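Local coordinates for protein triosephosphate isomerase (Trichomonas vaginalis, PDB 4O4V) that probably interconverts D-glyceraldehyde 3-phosphate and dihydroxyacetone phosphate as a homodimeric TIM-barrel isomerase of glycolysis and gluconeogenesis, at residues G8-N13 with A235-G240; A41-F46 with S61-F66; Y124-H129 with I163-I168. All coordinates share one frame; numbering follows the deposited sequence.

Interaction 1 of 3, residues G8-N13 with A235-G240; sequences GNWKAN and ASLEPG
Leu-237 reaches from the loop after strand 229-232 and lays its CD2 methyl over one face of the Trp-10 indole. The methyl sits off toward the rim, above the five-membered ring: CD2 is 3.7 Å from Trp-10 CG and 4.0 Å from the ring centroid, a CH-pi contact. Its other branch takes a different partner, with CD1 3.7 Å from Asn-13 CB, and here the two side chains meet at about a right angle. With its CG anti to the carbonyl carbon (chi1 -58°), Leu-237 spreads both methyls across the turn that follows strand 5-9.

That turn is braced internally. Asn-13 ND2 donates to Trp-10 O at 2.9 Å, nearly straight at 162° and in the plane of its own amide, while Lys-11 N donates to Asn-9 OD1, closing an Asx turn. The indole's polar edge is met in plane by water 1, which accepts from Trp-10 NE1 at 3.0 Å and donates to Ser-236 O at 2.8 Å. Ser-236 CB lies obliquely beside the ring, 3.9 Å from Trp-10 CD1; the residue is modelled in two conformers, and in the one given its OG bonds to Gly-233 O, so that bond may not always be present.

Helix 17-28 contributes Leu-23, which touches both Trp-10 and Leu-237. Asn-13 OD1 is held by Asn-70 of the second subunit, and Lys-11 pairs with Glu-96.

This is where the first and eighth strands of the TIM barrel come together and close it. Beyond the strand ends the seam relies on methyl-to-ring packing, while the buried indole N-H finds its acceptor in a water shared with the opposing backbone.

Interaction 2 of 3, residues A41-F46 with S61-F66; sequences AAPFIF and SAENVF
Ala-42 O and Glu-63 N are joined through water 2, which donates to the carbonyl at 2.7 Å and accepts from the amide at 2.8 Å. The water fills the fork where two neighbouring parallel strands of the TIM barrel, 37-41 and 59-62, splay apart at their C-terminal ends.

Just before the fork, Ser-61 O serves both groups facing it. Ala-42 N donates to it at 3.3 Å, with an N-H...O angle of 149°, and Ala-41 CA approaches it at 3.1 Å in a CA-H...O contact. The side chains of Ala-41 and Ser-61 lie on the same face of the sheet.

Past the split, Glu-63 takes over. Its CG stands beside the backbone N (chi1 -69°) and the chain runs extended from there, carrying the carboxylate across the Ala-42/Pro-43 peptide alongside the proline ring. OE2 comes to 3.1 Å from Ala-42 C; Pro-43 N has no hydrogen to offer it. The same OE2 lies 2.7 Å from Lys-11 O, and so close an approach of carboxylate and carbonyl may raise the affinity of this acid for a proton. Its other oxygen, OE1, accepts from the backbone N of Gly-75 of the second subunit, so Glu-63 ties the fork to the dimer interface, where Phe-44 packs on the same Gly-75.

Within the chain, the Phe-44 ring has water 2 over one face, offset toward the rim. Asn-64, whose OD1 binds Lys-111, turns its backbone carbonyl to the edge of this ring: Asn-64 O lies near the ring plane, 3.2 Å from Phe-44 CE1 and 3.3 Å from CZ.

Interaction 3 of 3, residues Y124-H129 with I163-I168; sequences YCCGEH and IAYEPI
Tyr-165 OH donates to Glu-128 OE1 at 2.6 Å, tying the end of strand 161-165 to the loop that leaves its parallel neighbour, strand 121-126, in the TIM barrel. Ala-164 to Pro-167 form the Ala-Tyr-Glu-Pro part of the triosephosphate isomerase signature.

The strands are laced by alternating backbone bonds: Ala-164 N to Tyr-124 O at 2.9 Å, Cys-126 N to Ala-164 O at 2.9 Å, and Glu-166 N to Cys-126 O at 2.8 Å. The last carries the ladder one residue beyond strand 161-165. Where it ends, Gly-127 presses its CA to 3.2 Å from Glu-166 O in a CA-H...O contact.

Glu-128 gets its carboxylate back to the tyrosine by bending at chi2 (-75°). OE1 is met on its syn side and lies at the ring's edge, the carboxylate and ring planes being only 28° apart. Both polar ends are fully engaged: the tyrosine hydroxyl is also bonded to Trp-169 NE1, and Glu-128 OE2 forms a salt bridge with Arg-133, which probably favours the ionised carboxylate.

Glu-166 brings OE2 to 3.4 Å from Cys-125 CB, which lies on the face away from Tyr-165; OE1 is bonded to Ser-95 OG, and OE2 too is hydrogen-bonded outside the two segments. Gly-127 N donates to Gln-145 OE1.

His-129, the N-cap of helix 130-134, bonds through NE2 to Asp-99 and lies beside Ile-168, both side chains pointing the same way. Ile-168 CD1 sits over the imidazole face, 4.3 Å from its centroid, and Ile-168 CG2 is 3.5 Å from His-129 CD2.

Overall arrangement
All three contacts are largely buried and sit at the C-terminal ends of neighbouring strands in the one eight-stranded barrel. Interactions 1 and 2 are contiguous: Gly-8 O and Trp-10 N probably bond to Ala-41 N and O, so strands 5-9 and 37-41 join them, and both reach the second subunit. Interaction 3, about 18 and 19 Å away between centres, meets no other chain. Chemistry follows position. A backbone ladder and a carboxylate-hydroxyl bond dominate interaction 3, which opens slightly at His-129 and Ile-168; a single strand bond and a water hold interaction 2, its touching residues all buried; interaction 1, partly exposed at Leu-237 and Asn-13, depends on apolar packing plus a water.

Interaction 1 of 3, residues G8-N13 with A235-G240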
ATOM      1  N   GLY A   8     -10.567 -13.896   7.325  1.00  7.25           N
ATOM      2  CA  GLY A   8      -9.589 -14.509   6.445  1.00  7.76           C
ATOM      3  C   GLY A   8      -8.626 -13.476   5.913  1.00  8.22           C
ATOM      4  O   GLY A   8      -9.027 -12.686   5.033  1.00 10.55           O
ATOM      5  N   ASN A   9      -7.378 -13.485   6.331  1.00  7.24           N
ATOM      6  CA  ASN A   9      -6.379 -12.534   5.842  1.00  6.73           C
ATOM      7  C   ASN A   9      -5.590 -13.188   4.715  1.00  6.24           C
ATOM      8  O   ASN A   9      -4.708 -14.007   4.963  1.00  7.28           O
ATOM      9  CB  ASN A   9      -5.454 -12.140   6.987  1.00  7.95           C
ATOM     10  CG  ASN A   9      -4.405 -11.146   6.571  1.00  7.12           C
ATOM     11  OD1 ASN A   9      -4.473 -10.563   5.475  1.00  7.53           O
ATOM     12  ND2 ASN A   9      -3.456 -10.900   7.444  1.00  7.72           N
ATOM     13  N   TRP A  10      -5.899 -12.826   3.479  1.00  6.68           N
ATOM     14  CA  TRP A  10      -5.156 -13.349   2.330  1.00  6.81           C
ATOM     15  C   TRP A  10      -3.712 -12.889   2.308  1.00  6.93           C
ATOM     16  O   TRP A  10      -2.902 -13.492   1.601  1.00  8.21           O
ATOM     17  CB  TRP A  10      -5.809 -12.929   1.025  1.00  7.09           C
ATOM     18  CG  TRP A  10      -7.151 -13.539   0.756  1.00  7.78           C
ATOM     19  CD1 TRP A  10      -7.931 -14.293   1.588  1.00  8.50           C
ATOM     20  CD2 TRP A  10      -7.883 -13.392  -0.463  1.00  8.18           C
ATOM     21  NE1 TRP A  10      -9.120 -14.620   0.946  1.00  9.31           N
ATOM     22  CE2 TRP A  10      -9.100 -14.087  -0.316  1.00  9.78           C
ATOM     23  CE3 TRP A  10      -7.611 -12.753  -1.681  1.00  9.03           C
ATOM     24  CZ2 TRP A  10     -10.066 -14.144  -1.339  1.00 11.16           C
ATOM     25  CZ3 TRP A  10      -8.578 -12.810  -2.693  1.00 10.21           C
ATOM     26  CH2 TRP A  10      -9.776 -13.505  -2.513  1.00 11.13           C
ATOM     27  N   LYS A  11      -3.381 -11.830   3.034  1.00  6.51           N
ATOM     28  CA  LYS A  11      -2.057 -11.212   3.004  1.00  6.85           C
ATOM     29  C   LYS A  11      -1.772 -10.788   1.573  1.00  6.89           C
ATOM     30  O   LYS A  11      -2.683 -10.343   0.868  1.00  7.23           O
ATOM     31  CB  LYS A  11      -0.959 -12.075   3.632  1.00  6.90           C
ATOM     32  CG  LYS A  11      -1.332 -12.566   5.047  1.00  7.29           C
ATOM     33  CD  LYS A  11      -0.202 -13.298   5.720  1.00  8.37           C
ATOM     34  CE  LYS A  11      -0.590 -13.757   7.108  1.00  8.88           C
ATOM     35  NZ  LYS A  11       0.590 -14.326   7.801  1.00 10.12           N
ATOM     36  N   ALA A  12      -0.538 -10.871   1.105  1.00  6.77           N
ATOM     37  CA  ALA A  12      -0.188 -10.464  -0.265  1.00  7.30           C
ATOM     38  C   ALA A  12      -0.335 -11.657  -1.205  1.00  7.52           C
ATOM     39  O   ALA A  12       0.640 -12.179  -1.744  1.00  8.09           O
ATOM     40  CB  ALA A  12       1.202  -9.864  -0.330  1.00  7.55           C
ATOM     41  N   ASN A  13      -1.574 -12.077  -1.363  1.00  7.26           N
ATOM     42  CA  ASN A  13      -1.910 -13.250  -2.169  1.00  7.58           C
ATOM     43  C   ASN A  13      -3.336 -13.089  -2.656  1.00  7.99           C
ATOM     44  O   ASN A  13      -4.113 -12.322  -2.078  1.00  7.98           O
ATOM     45  CB  ASN A  13      -1.904 -14.535  -1.331  1.00  8.18           C
ATOM     46  CG  ASN A  13      -0.589 -14.860  -0.702  1.00  9.53           C
ATOM     47  OD1 ASN A  13       0.301 -15.435  -1.356  1.00 11.08           O
ATOM     48  ND2 ASN A  13      -0.431 -14.532   0.566  1.00  9.79           N
ATOM     49  N   ALA A 235      -4.499 -20.606   5.711  1.00  9.51           N
ATOM     50  CA  ALA A 235      -5.696 -21.394   5.469  1.00  9.57           C
ATOM     51  C   ALA A 235      -6.829 -20.597   4.822  1.00  8.99           C
ATOM     52  O   ALA A 235      -7.765 -21.177   4.297  1.00 10.59           O
ATOM     53  CB  ALA A 235      -6.152 -22.112   6.708  1.00 10.66           C
ATOM     54  N   SER A 236      -6.756 -19.271   4.903  0.55  8.62           N
ATOM     55  CA  SER A 236      -7.696 -18.368   4.229  0.55  8.75           C
ATOM     56  C   SER A 236      -7.820 -18.637   2.736  0.55  9.03           C
ATOM     57  O   SER A 236      -8.874 -18.433   2.140  0.55 10.20           O
ATOM     58  CB  SER A 236      -7.325 -16.881   4.443  0.55  8.17           C
ATOM     59  OG  SER A 236      -7.215 -16.537   5.808  0.55 10.53           O
ATOM     60  N   LEU A 237      -6.726 -19.087   2.130  1.00  8.91           N
ATOM     61  CA  LEU A 237      -6.597 -19.276   0.697  1.00  9.92           C
ATOM     62  C   LEU A 237      -6.990 -20.693   0.295  1.00 11.39           C
ATOM     63  O   LEU A 237      -6.856 -21.062  -0.867  1.00 13.16           O
ATOM     64  CB  LEU A 237      -5.130 -19.041   0.285  1.00 10.40           C
ATOM     65  CG  LEU A 237      -4.569 -17.659   0.639  1.00 10.58           C
ATOM     66  CD1 LEU A 237      -3.078 -17.587   0.366  1.00 12.45           C
ATOM     67  CD2 LEU A 237      -5.287 -16.579  -0.144  1.00 12.62           C
ATOM     68  N   GLU A 238      -7.515 -21.471   1.235  1.00 10.93           N
ATOM     69  CA  GLU A 238      -7.698 -22.922   1.045  1.00 12.80           C
ATOM     70  C   GLU A 238      -9.113 -23.332   1.435  1.00 12.23           C
ATOM     71  O   GLU A 238      -9.765 -22.633   2.188  1.00 11.58           O
ATOM     72  CB  GLU A 238      -6.717 -23.691   1.944  1.00 14.96           C
ATOM     73  CG  GLU A 238      -5.242 -23.369   1.718  1.00 18.85           C
ATOM     74  CD  GLU A 238      -4.296 -24.050   2.703  1.00 25.04           C
ATOM     75  OE1 GLU A 238      -4.655 -24.284   3.881  1.00 27.20           O
ATOM     76  OE2 GLU A 238      -3.150 -24.345   2.281  1.00 31.63           O
ATOM     77  N   PRO A 239      -9.575 -24.506   0.975  1.00 13.24           N
ATOM     78  CA  PRO A 239     -10.908 -24.948   1.405  1.00 14.07           C
ATOM     79  C   PRO A 239     -11.046 -25.100   2.923  1.00 13.84           C
ATOM     80  O   PRO A 239     -12.155 -24.967   3.471  1.00 13.99           O
ATOM     81  CB  PRO A 239     -11.093 -26.293   0.683  1.00 18.28           C
ATOM     82  CG  PRO A 239     -10.181 -26.224  -0.487  1.00 21.10           C
ATOM     83  CD  PRO A 239      -9.005 -25.364  -0.080  1.00 15.35           C
ATOM     84  N   GLY A 240      -9.939 -25.326   3.617  1.00 11.85           N
ATOM     85  CA  GLY A 240      -9.959 -25.450   5.069  1.00 12.43           C
ATOM     86  C   GLY A 240     -10.438 -24.191   5.793  1.00 11.40           C
ATOM     87  O   GLY A 240     -10.794 -24.268   6.987  1.00 11.58           O
TER
HETATM   88  O   HOH W   1     -10.679 -16.363   2.783  1.00 11.57           O

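Interaction 2 of 3, residues A41-F46 with S61-F66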
ATOM      1  N   ALA A  41     -10.240 -10.391   3.988  1.00  6.77           N
ATOM      2  CA  ALA A  41      -9.314  -9.288   3.694  1.00  7.19           C
ATOM      3  C   ALA A  41      -8.396  -9.664   2.542  1.00  7.11           C
ATOM      4  O   ALA A  41      -7.822 -10.767   2.534  1.00  7.81           O
ATOM      5  CB  ALA A  41      -8.494  -8.939   4.915  1.00  8.26           C
ATOM      6  N   ALA A  42      -8.240  -8.763   1.575  1.00  6.99           N
ATOM      7  CA  ALA A  42      -7.485  -9.039   0.351  1.00  7.23           C
ATOM      8  C   ALA A  42      -6.634  -7.839  -0.021  1.00  6.49           C
ATOM      9  O   ALA A  42      -6.884  -6.721   0.445  1.00  7.35           O
ATOM     10  CB  ALA A  42      -8.440  -9.376  -0.764  1.00  8.67           C
ATOM     11  N   PRO A  43      -5.671  -8.029  -0.928  1.00  6.73           N
ATOM     12  CA  PRO A  43      -4.875  -6.894  -1.429  1.00  6.56           C
ATOM     13  C   PRO A  43      -5.743  -5.813  -2.046  1.00  6.25           C
ATOM     14  O   PRO A  43      -6.775  -6.093  -2.666  1.00  6.90           O
ATOM     15  CB  PRO A  43      -3.974  -7.543  -2.489  1.00  7.10           C
ATOM     16  CG  PRO A  43      -3.818  -8.951  -2.011  1.00  7.64           C
ATOM     17  CD  PRO A  43      -5.137  -9.317  -1.416  1.00  7.28           C
ATOM     18  N   PHE A  44      -5.300  -4.566  -1.935  1.00  6.47           N
ATOM     19  CA  PHE A  44      -6.099  -3.438  -2.395  1.00  6.66           C
ATOM     20  C   PHE A  44      -6.618  -3.609  -3.805  1.00  7.15           C
ATOM     21  O   PHE A  44      -7.772  -3.283  -4.095  1.00  7.27           O
ATOM     22  CB  PHE A  44      -5.303  -2.129  -2.367  1.00  7.12           C
ATOM     23  CG  PHE A  44      -4.899  -1.632  -1.012  1.00  7.55           C
ATOM     24  CD1 PHE A  44      -5.837  -1.315  -0.043  1.00  7.16           C
ATOM     25  CD2 PHE A  44      -3.569  -1.423  -0.727  1.00  7.82           C
ATOM     26  CE1 PHE A  44      -5.422  -0.802   1.200  1.00  8.39           C
ATOM     27  CE2 PHE A  44      -3.161  -0.907   0.509  1.00  8.96           C
ATOM     28  CZ  PHE A  44      -4.093  -0.610   1.453  1.00  9.25           C
ATOM     29  N   ILE A  45      -5.748  -4.078  -4.705  1.00  7.43           N
ATOM     30  CA  ILE A  45      -6.079  -4.136  -6.119  1.00  7.15           C
ATOM     31  C   ILE A  45      -7.137  -5.201  -6.421  1.00  7.49           C
ATOM     32  O   ILE A  45      -7.778  -5.148  -7.486  1.00  8.11           O
ATOM     33  CB  ILE A  45      -4.786  -4.336  -6.934  1.00  7.51           C
ATOM     34  CG1 ILE A  45      -5.007  -3.968  -8.406  1.00  8.66           C
ATOM     35  CG2 ILE A  45      -4.214  -5.735  -6.776  1.00  8.64           C
ATOM     36  CD1 ILE A  45      -3.726  -4.017  -9.257  1.00  9.72           C
ATOM     37  N   PHE A  46      -7.340  -6.139  -5.506  1.00  7.18           N
ATOM     38  CA  PHE A  46      -8.395  -7.141  -5.634  1.00  7.67           C
ATOM     39  C   PHE A  46      -9.672  -6.775  -4.880  1.00  8.03           C
ATOM     40  O   PHE A  46     -10.685  -7.470  -5.013  1.00  8.51           O
ATOM     41  CB  PHE A  46      -7.924  -8.514  -5.130  1.00  7.99           C
ATOM     42  CG  PHE A  46      -6.767  -9.114  -5.891  1.00  7.74           C
ATOM     43  CD1 PHE A  46      -6.564  -8.894  -7.248  1.00  9.76           C
ATOM     44  CD2 PHE A  46      -5.863  -9.928  -5.232  1.00  8.44           C
ATOM     45  CE1 PHE A  46      -5.455  -9.473  -7.911  1.00 10.71           C
ATOM     46  CE2 PHE A  46      -4.765 -10.501  -5.896  1.00  9.97           C
ATOM     47  CZ  PHE A  46      -4.585 -10.287  -7.237  1.00  9.38           C
ATOM     48  N   SER A  61     -12.762  -6.773   3.675  1.00  7.64           N
ATOM     49  CA  SER A  61     -11.873  -5.922   4.445  1.00  6.58           C
ATOM     50  C   SER A  61     -10.618  -5.567   3.682  1.00  6.79           C
ATOM     51  O   SER A  61     -10.057  -6.376   2.944  1.00  7.15           O
ATOM     52  CB  SER A  61     -11.440  -6.676   5.715  1.00  7.55           C
ATOM     53  OG  SER A  61     -10.620  -5.906   6.570  1.00  7.42           O
ATOM     54  N   ALA A  62     -10.160  -4.333   3.881  1.00  6.50           N
ATOM     55  CA  ALA A  62      -8.792  -3.995   3.523  1.00  6.75           C
ATOM     56  C   ALA A  62      -7.795  -4.578   4.497  1.00  5.80           C
ATOM     57  O   ALA A  62      -8.148  -5.011   5.606  1.00  6.62           O
ATOM     58  CB  ALA A  62      -8.629  -2.481   3.465  1.00  8.01           C
ATOM     59  N   GLU A  63      -6.529  -4.585   4.119  1.00  6.45           N
ATOM     60  CA  GLU A  63      -5.442  -5.117   4.938  1.00  6.77           C
ATOM     61  C   GLU A  63      -4.642  -4.027   5.657  1.00  6.72           C
ATOM     62  O   GLU A  63      -3.760  -4.324   6.468  1.00  7.33           O
ATOM     63  CB  GLU A  63      -4.485  -5.981   4.116  1.00  6.39           C
ATOM     64  CG  GLU A  63      -5.121  -7.306   3.645  1.00  6.60           C
ATOM     65  CD  GLU A  63      -4.168  -8.175   2.852  1.00  6.79           C
ATOM     66  OE1 GLU A  63      -2.946  -7.998   2.937  1.00  7.76           O
ATOM     67  OE2 GLU A  63      -4.678  -9.083   2.110  1.00  7.30           O
ATOM     68  N   ASN A  64      -4.955  -2.777   5.347  1.00  6.61           N
ATOM     69  CA  ASN A  64      -4.288  -1.590   5.880  1.00  7.23           C
ATOM     70  C   ASN A  64      -5.040  -0.374   5.345  1.00  7.25           C
ATOM     71  O   ASN A  64      -5.731  -0.487   4.328  1.00  7.71           O
ATOM     72  CB  ASN A  64      -2.826  -1.536   5.417  1.00  7.55           C
ATOM     73  CG  ASN A  64      -2.057  -0.388   6.007  1.00  7.95           C
ATOM     74  OD1 ASN A  64      -2.211  -0.078   7.171  1.00  8.80           O
ATOM     75  ND2 ASN A  64      -1.223   0.248   5.180  1.00  9.64           N
ATOM     76  N   VAL A  65      -4.833   0.782   5.964  1.00  7.24           N
ATOM     77  CA  VAL A  65      -5.274   2.078   5.427  1.00  8.20           C
ATOM     78  C   VAL A  65      -4.284   3.121   5.901  1.00  8.20           C
ATOM     79  O   VAL A  65      -3.542   2.908   6.868  1.00  9.78           O
ATOM     80  CB  VAL A  65      -6.690   2.489   5.899  1.00  9.64           C
ATOM     81  CG1 VAL A  65      -7.735   1.508   5.498  1.00 12.96           C
ATOM     82  CG2 VAL A  65      -6.759   2.708   7.390  1.00 11.12           C
ATOM     83  N   PHE A  66      -4.255   4.274   5.248  1.00  8.83           N
ATOM     84  CA  PHE A  66      -3.424   5.381   5.708  1.00  8.45           C
ATOM     85  C   PHE A  66      -4.175   6.237   6.753  1.00  8.34           C
ATOM     86  O   PHE A  66      -5.283   5.927   7.132  1.00  9.57           O
ATOM     87  CB  PHE A  66      -2.944   6.188   4.478  1.00  8.84           C
ATOM     88  CG  PHE A  66      -1.860   7.173   4.774  1.00  9.12           C
ATOM     89  CD1 PHE A  66      -0.645   6.790   5.307  1.00  9.99           C
ATOM     90  CD2 PHE A  66      -2.054   8.529   4.508  1.00  9.33           C
ATOM     91  CE1 PHE A  66       0.335   7.709   5.570  1.00 10.29           C
ATOM     92  CE2 PHE A  66      -1.075   9.436   4.781  1.00  9.99           C
ATOM     93  CZ  PHE A  66       0.102   9.051   5.310  1.00 10.56           C
TER
HETATM   94  O   HOH W   2      -6.059  -4.287   1.362  1.00  7.68           O

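Interaction 3 of 3, residues Y124-H129 with I163-I168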
ATOM      1  N   TYR A 124      -7.810  -4.789  14.992  1.00  6.84           N
ATOM      2  CA  TYR A 124      -6.560  -4.192  15.490  1.00  7.32           C
ATOM      3  C   TYR A 124      -5.686  -5.292  16.085  1.00  6.87           C
ATOM      4  O   TYR A 124      -6.134  -6.001  17.006  1.00  7.41           O
ATOM      5  CB  TYR A 124      -6.869  -3.122  16.534  1.00  8.05           C
ATOM      6  CG  TYR A 124      -5.699  -2.228  16.860  1.00  8.75           C
ATOM      7  CD1 TYR A 124      -4.785  -2.573  17.819  1.00  9.60           C
ATOM      8  CD2 TYR A 124      -5.514  -1.033  16.177  1.00  9.85           C
ATOM      9  CE1 TYR A 124      -3.705  -1.709  18.133  1.00  9.97           C
ATOM     10  CE2 TYR A 124      -4.474  -0.193  16.484  1.00 11.05           C
ATOM     11  CZ  TYR A 124      -3.574  -0.533  17.444  1.00 10.06           C
ATOM     12  OH  TYR A 124      -2.563   0.370  17.721  1.00 12.87           O
ATOM     13  N   CYS A 125      -4.477  -5.464  15.579  1.00  7.00           N
ATOM     14  CA  CYS A 125      -3.614  -6.568  15.961  1.00  7.22           C
ATOM     15  C   CYS A 125      -2.550  -6.158  16.949  1.00  7.09           C
ATOM     16  O   CYS A 125      -2.028  -5.052  16.893  1.00  8.79           O
ATOM     17  CB  CYS A 125      -2.930  -7.115  14.693  1.00  6.71           C
ATOM     18  SG  CYS A 125      -4.033  -7.694  13.393  1.00  8.21           S
ATOM     19  N   CYS A 126      -2.217  -7.091  17.845  1.00  7.21           N
ATOM     20  CA  CYS A 126      -1.167  -6.911  18.835  1.00  7.30           C
ATOM     21  C   CYS A 126      -0.491  -8.255  19.063  1.00  7.16           C
ATOM     22  O   CYS A 126      -0.927  -9.281  18.490  1.00  8.59           O
ATOM     23  CB  CYS A 126      -1.806  -6.433  20.136  1.00  7.84           C
ATOM     24  SG  CYS A 126      -2.901  -7.623  20.964  1.00  9.69           S
ATOM     25  N   GLY A 127       0.601  -8.268  19.831  1.00  7.62           N
ATOM     26  CA  GLY A 127       1.269  -9.514  20.187  1.00  7.57           C
ATOM     27  C   GLY A 127       2.744  -9.312  20.436  1.00  8.08           C
ATOM     28  O   GLY A 127       3.373  -8.434  19.848  1.00  8.36           O
ATOM     29  N   GLU A 128       3.296 -10.154  21.325  1.00  8.94           N
ATOM     30  CA  GLU A 128       4.691 -10.043  21.736  1.00  8.53           C
ATOM     31  C   GLU A 128       5.626 -10.978  20.984  1.00  9.21           C
ATOM     32  O   GLU A 128       5.235 -12.013  20.453  1.00  9.24           O
ATOM     33  CB  GLU A 128       4.826 -10.263  23.245  1.00  9.29           C
ATOM     34  CG  GLU A 128       4.999 -11.692  23.708  1.00  9.64           C
ATOM     35  CD  GLU A 128       3.773 -12.572  23.681  1.00  8.95           C
ATOM     36  OE1 GLU A 128       2.704 -12.168  23.121  1.00 10.18           O
ATOM     37  OE2 GLU A 128       3.856 -13.697  24.222  1.00  9.60           O
ATOM     38  N   HIS A 129       6.889 -10.584  20.983  1.00  9.08           N
ATOM     39  CA  HIS A 129       7.983 -11.322  20.360  1.00  8.66           C
ATOM     40  C   HIS A 129       8.630 -12.271  21.357  1.00  8.29           C
ATOM     41  O   HIS A 129       8.331 -12.287  22.557  1.00  9.07           O
ATOM     42  CB  HIS A 129       9.034 -10.354  19.842  1.00 11.76           C
ATOM     43  CG  HIS A 129       8.516  -9.446  18.776  1.00 14.75           C
ATOM     44  ND1 HIS A 129       7.720  -8.354  19.027  1.00 22.03           N
ATOM     45  CD2 HIS A 129       8.674  -9.488  17.435  1.00 21.27           C
ATOM     46  CE1 HIS A 129       7.391  -7.774  17.881  1.00 16.91           C
ATOM     47  NE2 HIS A 129       7.971  -8.434  16.903  1.00 20.22           N
ATOM     48  N   ILE A 163     -10.202  -7.124  18.291  1.00  7.30           N
ATOM     49  CA  ILE A 163      -8.763  -7.193  18.572  1.00  6.51           C
ATOM     50  C   ILE A 163      -8.257  -8.576  18.228  1.00  7.14           C
ATOM     51  O   ILE A 163      -8.909  -9.556  18.572  1.00  8.42           O
ATOM     52  CB  ILE A 163      -8.506  -6.890  20.071  1.00  7.94           C
ATOM     53  CG1 ILE A 163      -8.986  -5.479  20.426  1.00  9.14           C
ATOM     54  CG2 ILE A 163      -7.035  -7.079  20.403  1.00  8.31           C
ATOM     55  CD1 ILE A 163      -9.006  -5.180  21.897  1.00  9.97           C
ATOM     56  N   ALA A 164      -7.120  -8.676  17.555  1.00  6.83           N
ATOM     57  CA  ALA A 164      -6.491  -9.959  17.251  1.00  6.41           C
ATOM     58  C   ALA A 164      -5.156 -10.078  17.964  1.00  6.89           C
ATOM     59  O   ALA A 164      -4.305  -9.173  17.867  1.00  8.81           O
ATOM     60  CB  ALA A 164      -6.312 -10.136  15.761  1.00  7.81           C
ATOM     61  N   TYR A 165      -4.945 -11.177  18.661  1.00  7.00           N
ATOM     62  CA  TYR A 165      -3.673 -11.490  19.294  1.00  6.59           C
ATOM     63  C   TYR A 165      -2.831 -12.408  18.409  1.00  6.94           C
ATOM     64  O   TYR A 165      -3.257 -13.528  18.062  1.00  7.41           O
ATOM     65  CB  TYR A 165      -3.915 -12.220  20.623  1.00  7.87           C
ATOM     66  CG  TYR A 165      -2.618 -12.726  21.222  1.00  7.33           C
ATOM     67  CD1 TYR A 165      -1.657 -11.847  21.683  1.00  8.56           C
ATOM     68  CD2 TYR A 165      -2.290 -14.067  21.227  1.00  8.39           C
ATOM     69  CE1 TYR A 165      -0.423 -12.304  22.152  1.00  8.71           C
ATOM     70  CE2 TYR A 165      -1.075 -14.524  21.700  1.00  8.34           C
ATOM     71  CZ  TYR A 165      -0.139 -13.652  22.159  1.00  7.93           C
ATOM     72  OH  TYR A 165       1.083 -14.152  22.583  1.00  8.62           O
ATOM     73  N   GLU A 166      -1.625 -11.962  18.102  1.00  6.90           N
ATOM     74  CA  GLU A 166      -0.667 -12.693  17.260  1.00  7.47           C
ATOM     75  C   GLU A 166       0.501 -13.125  18.136  1.00  7.41           C
ATOM     76  O   GLU A 166       1.245 -12.282  18.639  1.00  7.63           O
ATOM     77  CB  GLU A 166      -0.124 -11.801  16.141  1.00  7.59           C
ATOM     78  CG  GLU A 166      -1.168 -11.309  15.186  1.00 10.75           C
ATOM     79  CD  GLU A 166      -0.472 -10.533  14.069  1.00 11.42           C
ATOM     80  OE1 GLU A 166       0.166 -11.188  13.162  1.00 14.84           O
ATOM     81  OE2 GLU A 166      -0.343  -9.315  14.195  1.00  9.91           O
ATOM     82  N   PRO A 167       0.710 -14.437  18.294  1.00  7.57           N
ATOM     83  CA  PRO A 167       1.865 -14.906  19.043  1.00  7.76           C
ATOM     84  C   PRO A 167       3.117 -14.819  18.159  1.00  7.25           C
ATOM     85  O   PRO A 167       3.557 -15.824  17.577  1.00  8.06           O
ATOM     86  CB  PRO A 167       1.468 -16.345  19.379  1.00  8.94           C
ATOM     87  CG  PRO A 167       0.647 -16.781  18.248  1.00 10.10           C
ATOM     88  CD  PRO A 167      -0.166 -15.543  17.860  1.00  8.49           C
ATOM     89  N   ILE A 168       3.699 -13.654  18.054  1.00  7.58           N
ATOM     90  CA  ILE A 168       4.796 -13.425  17.124  1.00  8.36           C
ATOM     91  C   ILE A 168       5.995 -14.291  17.526  1.00  8.46           C
ATOM     92  O   ILE A 168       6.764 -14.758  16.654  1.00 10.17           O
ATOM     93  CB  ILE A 168       5.143 -11.931  17.036  1.00  9.64           C
ATOM     94  CG1 ILE A 168       3.950 -11.125  16.511  1.00  9.09           C
ATOM     95  CG2 ILE A 168       6.381 -11.711  16.120  1.00 13.58           C
ATOM     96  CD1 ILE A 168       4.112  -9.618  16.639  1.00 11.45           C
TER